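Local coordinates for protein alkylpurine DNA glycosylase AlkC (Pseudomonas fluorescens, PDB 5VHV) that excises alkylated purine bases from damaged DNA as a glycosylase of base excision repair, without flipping the damaged nucleotide out of the helix, at residues 91-96 against 121-126; 149-154 against 176-181. One frame throughout, in Å; residues are numbered along the deposited sequence.

In the fold
Both contacts belong to the superhelical array of paired alpha-helices, of the HEAT-like repeat type, that marks the DNA alkylation repair family. Along the chain they come in series: contact 1 joins helix 87-95 to helix 119-126, and contact 2 joins helix 144-152 to helix 175-181. Their centres lie 19 Å apart, and the two meet directly where NH1 of Arg-121 probably hydrogen-bonds O of Gly-153, 2.9 Å away. Helix 119-126 thus lies against segment 149-154, although helix 128-138 comes between them in the chain. The nearest atoms are about 7 Å from the bound DNA at contact 1 and about 6 Å at contact 2, consistent with a scaffold flanking the DNA.

Contact 1: residues 91-96 against 121-126; sequences YVASYG and RHFLLH
Phe-123 reaches across from helix 119-126 to bring the far edge of its ring up to the backbone of residues 91-96, and with Ala-93 and His-122 it makes up most of this buried contact. The two helical segments run nearly side by side within the HEAT-like array, their axes 9.9 Å apart at an angle of 29°. CG of Phe-123 stands anti to its carbonyl carbon (chi1 -71°), a setting that carries the far end of the ring over to the neighbouring helix. There CE2 of Phe-123 lies 3.7 Å from CA of Ala-93, while CZ of Phe-123 comes 3.7 Å from O of Val-92, which sits at the ring edge. O of Gly-96 meets the same ring in its plane, 4.0 Å from CE1 of Phe-123, and also accepts a hydrogen bond from Ser-103. Ala-93 suits its place because a lone methyl lets the helices approach: its CB rests 3.9 Å from CD2 of His-122, whose ring also packs edge-to-face with Phe-162. Val-92 adds CG1, 4.2 Å from CZ of Phe-123, the two side chains crossing at about a right angle. With an alanine for Phe-123, a gap beside Ala-93, Val-92 and Gly-96 would probably open between the helices. With no hydrogen bond between the segments, cohesion rests on apolar burial; the ring edge facing two already hydrogen-bonded oxygens may add a little.

Contact 2: residues 149-154 against 176-181; sequences LASEGS and SILDHL
Ile-177 packs on Ala-150 where two helices of the HEAT-like superhelix, 144-152 and 175-181, come together within the DNA alkylation repair family region; the first of them also brings Glu-152 against a sugar of the bound DNA. CG2 of Ile-177 lies 3.9 Å from O of Ala-150 and 4.2 Å from CB of the same residue; a branched side chain over a small alanine lets the helices sit close. Next in sequence, Leu-178 is turned less directly across, yet its CD2 methyl touches OG of Ser-151 at 3.8 Å, and the side chain of Leu-178 also touches His-196 and Leu-197 of helix 187-201. That hydroxyl spends its polarity on Ser-192, with which it hydrogen-bonds, so a serine can be tolerated among leucines. One turn after Ile-177, Leu-181 directs CD1 to CB of Ser-151 at 3.9 Å, and it also meets Val-193. Two leucine methyls thus touch Ser-151, one at its carbon and one at its oxygen. No hydrogen bond spans the segments. The carbonyl that Ile-177 covers is instead satisfied within its own segment: Ser-154 OG donates to Ala-150 O at 2.8 Å, in the carbonyl plane, with a C=O...OG angle of 150°.

Contact 1: residues 91-96 against 121-126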
loop_
_atom_site.group_PDB
_atom_site.type_symbol
_atom_site.label_atom_id
_atom_site.label_comp_id
_atom_site.label_asym_id
_atom_site.label_seq_id
_atom_site.Cartn_x
_atom_site.Cartn_y
_atom_site.Cartn_z
ATOM N N TYR A 91 -10.467 -19.172 -4.582
ATOM C CA TYR A 91 -10.982 -20.388 -5.199
ATOM C C TYR A 91 -10.885 -20.296 -6.720
ATOM O O TYR A 91 -10.486 -21.249 -7.394
ATOM C CB TYR A 91 -12.429 -20.615 -4.721
ATOM C CG TYR A 91 -13.044 -21.880 -5.260
ATOM C CD1 TYR A 91 -13.538 -21.908 -6.543
ATOM C CD2 TYR A 91 -13.131 -23.047 -4.487
ATOM C CE1 TYR A 91 -14.067 -23.045 -7.077
ATOM C CE2 TYR A 91 -13.665 -24.200 -5.023
ATOM C CZ TYR A 91 -14.136 -24.184 -6.318
ATOM O OH TYR A 91 -14.663 -25.312 -6.902
ATOM N N VAL A 92 -11.195 -19.128 -7.277
ATOM C CA VAL A 92 -11.133 -18.946 -8.726
ATOM C C VAL A 92 -9.696 -19.085 -9.228
ATOM O O VAL A 92 -9.432 -19.715 -10.259
ATOM C CB VAL A 92 -11.736 -17.574 -9.098
ATOM C CG1 VAL A 92 -11.481 -17.255 -10.558
ATOM C CG2 VAL A 92 -13.210 -17.534 -8.766
ATOM N N ALA A 93 -8.750 -18.432 -8.553
ATOM C CA ALA A 93 -7.352 -18.534 -8.976
ATOM C C ALA A 93 -6.821 -19.957 -8.847
ATOM O O ALA A 93 -5.990 -20.389 -9.659
ATOM C CB ALA A 93 -6.492 -17.583 -8.160
ATOM N N SER A 94 -7.300 -20.700 -7.844
ATOM C CA SER A 94 -6.820 -22.055 -7.604
ATOM C C SER A 94 -7.349 -23.033 -8.642
ATOM O O SER A 94 -6.597 -23.875 -9.148
ATOM C CB SER A 94 -7.222 -22.519 -6.200
ATOM O OG SER A 94 -6.589 -21.750 -5.170
ATOM N N TYR A 95 -8.649 -22.970 -8.947
ATOM C CA TYR A 95 -9.325 -24.029 -9.684
ATOM C C TYR A 95 -9.858 -23.585 -11.042
ATOM O O TYR A 95 -10.389 -24.425 -11.788
ATOM C CB TYR A 95 -10.464 -24.612 -8.822
ATOM C CG TYR A 95 -9.944 -24.980 -7.442
ATOM C CD1 TYR A 95 -8.944 -25.941 -7.292
ATOM C CD2 TYR A 95 -10.402 -24.338 -6.319
ATOM C CE1 TYR A 95 -8.427 -26.255 -6.025
ATOM C CE2 TYR A 95 -9.902 -24.648 -5.046
ATOM C CZ TYR A 95 -8.910 -25.599 -4.911
ATOM O OH TYR A 95 -8.431 -25.854 -3.652
ATOM N N GLY A 96 -9.700 -22.309 -11.396
ATOM C CA GLY A 96 -10.278 -21.742 -12.601
ATOM C C GLY A 96 -9.322 -21.467 -13.743
ATOM O O GLY A 96 -9.717 -20.804 -14.713
ATOM N N ARG A 121 -3.445 -11.854 -9.728
ATOM C CA ARG A 121 -2.006 -11.922 -9.969
ATOM C C ARG A 121 -1.558 -13.316 -10.391
ATOM O O ARG A 121 -0.579 -13.444 -11.131
ATOM C CB ARG A 121 -1.252 -11.439 -8.723
ATOM C CG ARG A 121 -1.551 -9.958 -8.449
ATOM C CD ARG A 121 -0.949 -9.469 -7.138
ATOM N NE ARG A 121 0.481 -9.156 -7.132
ATOM C CZ ARG A 121 1.005 -8.037 -7.638
ATOM N NH1 ARG A 121 0.220 -7.162 -8.261
ATOM N NH2 ARG A 121 2.314 -7.772 -7.506
ATOM N N HIS A 122 -2.274 -14.372 -9.976
ATOM C CA HIS A 122 -1.952 -15.702 -10.482
ATOM C C HIS A 122 -2.214 -15.782 -11.973
ATOM O O HIS A 122 -1.463 -16.440 -12.712
ATOM C CB HIS A 122 -2.753 -16.769 -9.735
ATOM C CG HIS A 122 -2.412 -16.838 -8.279
ATOM N ND1 HIS A 122 -1.292 -17.498 -7.810
ATOM C CD2 HIS A 122 -2.991 -16.264 -7.203
ATOM C CE1 HIS A 122 -1.221 -17.355 -6.498
ATOM N NE2 HIS A 122 -2.242 -16.611 -6.103
ATOM N N PHE A 123 -3.269 -15.109 -12.441
ATOM C CA PHE A 123 -3.566 -15.096 -13.869
ATOM C C PHE A 123 -2.576 -14.206 -14.614
ATOM O O PHE A 123 -2.137 -14.554 -15.712
ATOM C CB PHE A 123 -5.007 -14.636 -14.110
ATOM C CG PHE A 123 -6.061 -15.640 -13.684
ATOM C CD1 PHE A 123 -6.511 -16.631 -14.557
ATOM C CD2 PHE A 123 -6.602 -15.580 -12.421
ATOM C CE1 PHE A 123 -7.497 -17.537 -14.164
ATOM C CE2 PHE A 123 -7.592 -16.485 -12.009
ATOM C CZ PHE A 123 -8.028 -17.468 -12.880
ATOM N N LEU A 124 -2.182 -13.068 -14.025
ATOM C CA LEU A 124 -1.170 -12.237 -14.671
ATOM C C LEU A 124 0.157 -12.971 -14.777
ATOM O O LEU A 124 0.924 -12.739 -15.721
ATOM C CB LEU A 124 -1.007 -10.918 -13.917
ATOM C CG LEU A 124 -2.152 -9.914 -14.116
ATOM C CD1 LEU A 124 -2.088 -8.843 -13.053
ATOM C CD2 LEU A 124 -2.113 -9.260 -15.505
ATOM N N LEU A 125 0.433 -13.884 -13.840
ATOM C CA LEU A 125 1.699 -14.615 -13.866
ATOM C C LEU A 125 1.694 -15.677 -14.953
ATOM O O LEU A 125 2.663 -15.806 -15.718
ATOM C CB LEU A 125 1.964 -15.244 -12.496
ATOM C CG LEU A 125 3.306 -15.970 -12.364
ATOM C CD1 LEU A 125 4.491 -14.995 -12.535
ATOM C CD2 LEU A 125 3.358 -16.695 -11.013
ATOM N N HIS A 126 0.599 -16.444 -15.050
ATOM C CA HIS A 126 0.527 -17.585 -15.965
ATOM C C HIS A 126 -0.006 -17.230 -17.351
ATOM O O HIS A 126 0.343 -17.912 -18.332
ATOM C CB HIS A 126 -0.356 -18.677 -15.344
ATOM C CG HIS A 126 -0.282 -19.999 -16.057
ATOM N ND1 HIS A 126 -1.117 -20.331 -17.104
ATOM C CD2 HIS A 126 0.524 -21.074 -15.867
ATOM C CE1 HIS A 126 -0.825 -21.549 -17.531
ATOM N NE2 HIS A 126 0.168 -22.021 -16.798
#

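Contact 2: residues 149-154 against 176-181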
loop_
_atom_site.group_PDB
_atom_site.type_symbol
_atom_site.label_atom_id
_atom_site.label_comp_id
_atom_site.label_asym_id
_atom_site.label_seq_id
_atom_site.Cartn_x
_atom_site.Cartn_y
_atom_site.Cartn_z
ATOM N N LEU A 149 -9.523 -2.537 -8.991
ATOM C CA LEU A 149 -8.860 -3.814 -9.228
ATOM C C LEU A 149 -7.869 -3.725 -10.394
ATOM O O LEU A 149 -6.776 -4.308 -10.342
ATOM C CB LEU A 149 -9.915 -4.886 -9.502
ATOM C CG LEU A 149 -9.463 -6.289 -9.891
ATOM C CD1 LEU A 149 -8.586 -6.876 -8.767
ATOM C CD2 LEU A 149 -10.667 -7.202 -10.145
ATOM N N ALA A 150 -8.259 -3.048 -11.474
ATOM C CA ALA A 150 -7.397 -2.943 -12.653
ATOM C C ALA A 150 -6.043 -2.321 -12.306
ATOM O O ALA A 150 -4.995 -2.783 -12.779
ATOM C CB ALA A 150 -8.112 -2.122 -13.735
ATOM N N SER A 151 -6.049 -1.303 -11.435
ATOM C CA SER A 151 -4.836 -0.619 -11.000
ATOM C C SER A 151 -4.104 -1.371 -9.891
ATOM O O SER A 151 -2.871 -1.463 -9.908
ATOM C CB SER A 151 -5.190 0.782 -10.498
ATOM O OG SER A 151 -4.032 1.407 -9.950
ATOM N N GLU A 152 -4.836 -1.883 -8.907
ATOM C CA GLU A 152 -4.206 -2.481 -7.734
ATOM C C GLU A 152 -3.687 -3.884 -8.033
ATOM O O GLU A 152 -2.579 -4.245 -7.615
ATOM C CB GLU A 152 -5.204 -2.512 -6.578
ATOM C CG GLU A 152 -4.589 -2.854 -5.223
ATOM C CD GLU A 152 -3.806 -1.708 -4.617
ATOM O OE1 GLU A 152 -3.806 -0.602 -5.220
ATOM O OE2 GLU A 152 -3.182 -1.911 -3.553
ATOM N N GLY A 153 -4.458 -4.679 -8.774
ATOM C CA GLY A 153 -4.043 -6.039 -9.072
ATOM C C GLY A 153 -2.825 -6.119 -9.957
ATOM O O GLY A 153 -2.122 -7.132 -9.930
ATOM N N SER A 154 -2.576 -5.082 -10.754
ATOM C CA SER A 154 -1.464 -5.067 -11.684
ATOM C C SER A 154 -0.228 -4.408 -11.089
ATOM O O SER A 154 0.770 -4.254 -11.792
ATOM C CB SER A 154 -1.885 -4.363 -12.977
ATOM O OG SER A 154 -2.222 -2.989 -12.770
ATOM N N SER A 176 -1.540 2.407 -20.038
ATOM C CA SER A 176 -2.837 2.919 -20.466
ATOM C C SER A 176 -3.892 2.727 -19.380
ATOM O O SER A 176 -4.837 3.520 -19.287
ATOM C CB SER A 176 -3.274 2.263 -21.781
ATOM O OG SER A 176 -3.610 0.907 -21.628
ATOM N N ILE A 177 -3.748 1.700 -18.546
ATOM C CA ILE A 177 -4.635 1.567 -17.394
ATOM C C ILE A 177 -4.506 2.786 -16.505
ATOM O O ILE A 177 -5.504 3.422 -16.142
ATOM C CB ILE A 177 -4.336 0.277 -16.614
ATOM C CG1 ILE A 177 -4.795 -0.925 -17.438
ATOM C CG2 ILE A 177 -5.021 0.307 -15.229
ATOM C CD1 ILE A 177 -4.377 -2.247 -16.886
ATOM N N LEU A 178 -3.266 3.142 -16.148
ATOM C CA LEU A 178 -3.091 4.252 -15.231
ATOM C C LEU A 178 -3.513 5.565 -15.886
ATOM O O LEU A 178 -4.077 6.445 -15.215
ATOM C CB LEU A 178 -1.645 4.308 -14.745
ATOM C CG LEU A 178 -1.127 3.028 -14.079
ATOM C CD1 LEU A 178 0.337 3.194 -13.703
ATOM C CD2 LEU A 178 -1.960 2.641 -12.886
ATOM N N ASP A 179 -3.287 5.704 -17.195
ATOM C CA ASP A 179 -3.682 6.931 -17.878
ATOM C C ASP A 179 -5.192 7.114 -17.851
ATOM O O ASP A 179 -5.680 8.245 -17.696
ATOM C CB ASP A 179 -3.167 6.924 -19.325
ATOM C CG ASP A 179 -3.478 8.221 -20.067
ATOM O OD1 ASP A 179 -3.043 9.295 -19.599
ATOM O OD2 ASP A 179 -4.153 8.141 -21.117
ATOM N N HIS A 180 -5.951 6.021 -18.028
ATOM C CA HIS A 180 -7.404 6.113 -17.993
ATOM C C HIS A 180 -7.899 6.573 -16.630
ATOM O O HIS A 180 -8.995 7.132 -16.529
ATOM C CB HIS A 180 -8.070 4.776 -18.303
ATOM C CG HIS A 180 -7.935 4.322 -19.723
ATOM N ND1 HIS A 180 -7.827 2.989 -20.065
ATOM C CD2 HIS A 180 -7.927 5.010 -20.888
ATOM C CE1 HIS A 180 -7.738 2.878 -21.379
ATOM N NE2 HIS A 180 -7.798 4.090 -21.902
ATOM N N LEU A 181 -7.127 6.316 -15.570
ATOM C CA LEU A 181 -7.596 6.517 -14.204
ATOM C C LEU A 181 -6.990 7.750 -13.526
ATOM O O LEU A 181 -7.280 7.993 -12.346
ATOM C CB LEU A 181 -7.296 5.251 -13.382
ATOM C CG LEU A 181 -7.921 3.945 -13.894
ATOM C CD1 LEU A 181 -7.466 2.724 -13.053
ATOM C CD2 LEU A 181 -9.438 4.014 -13.896
#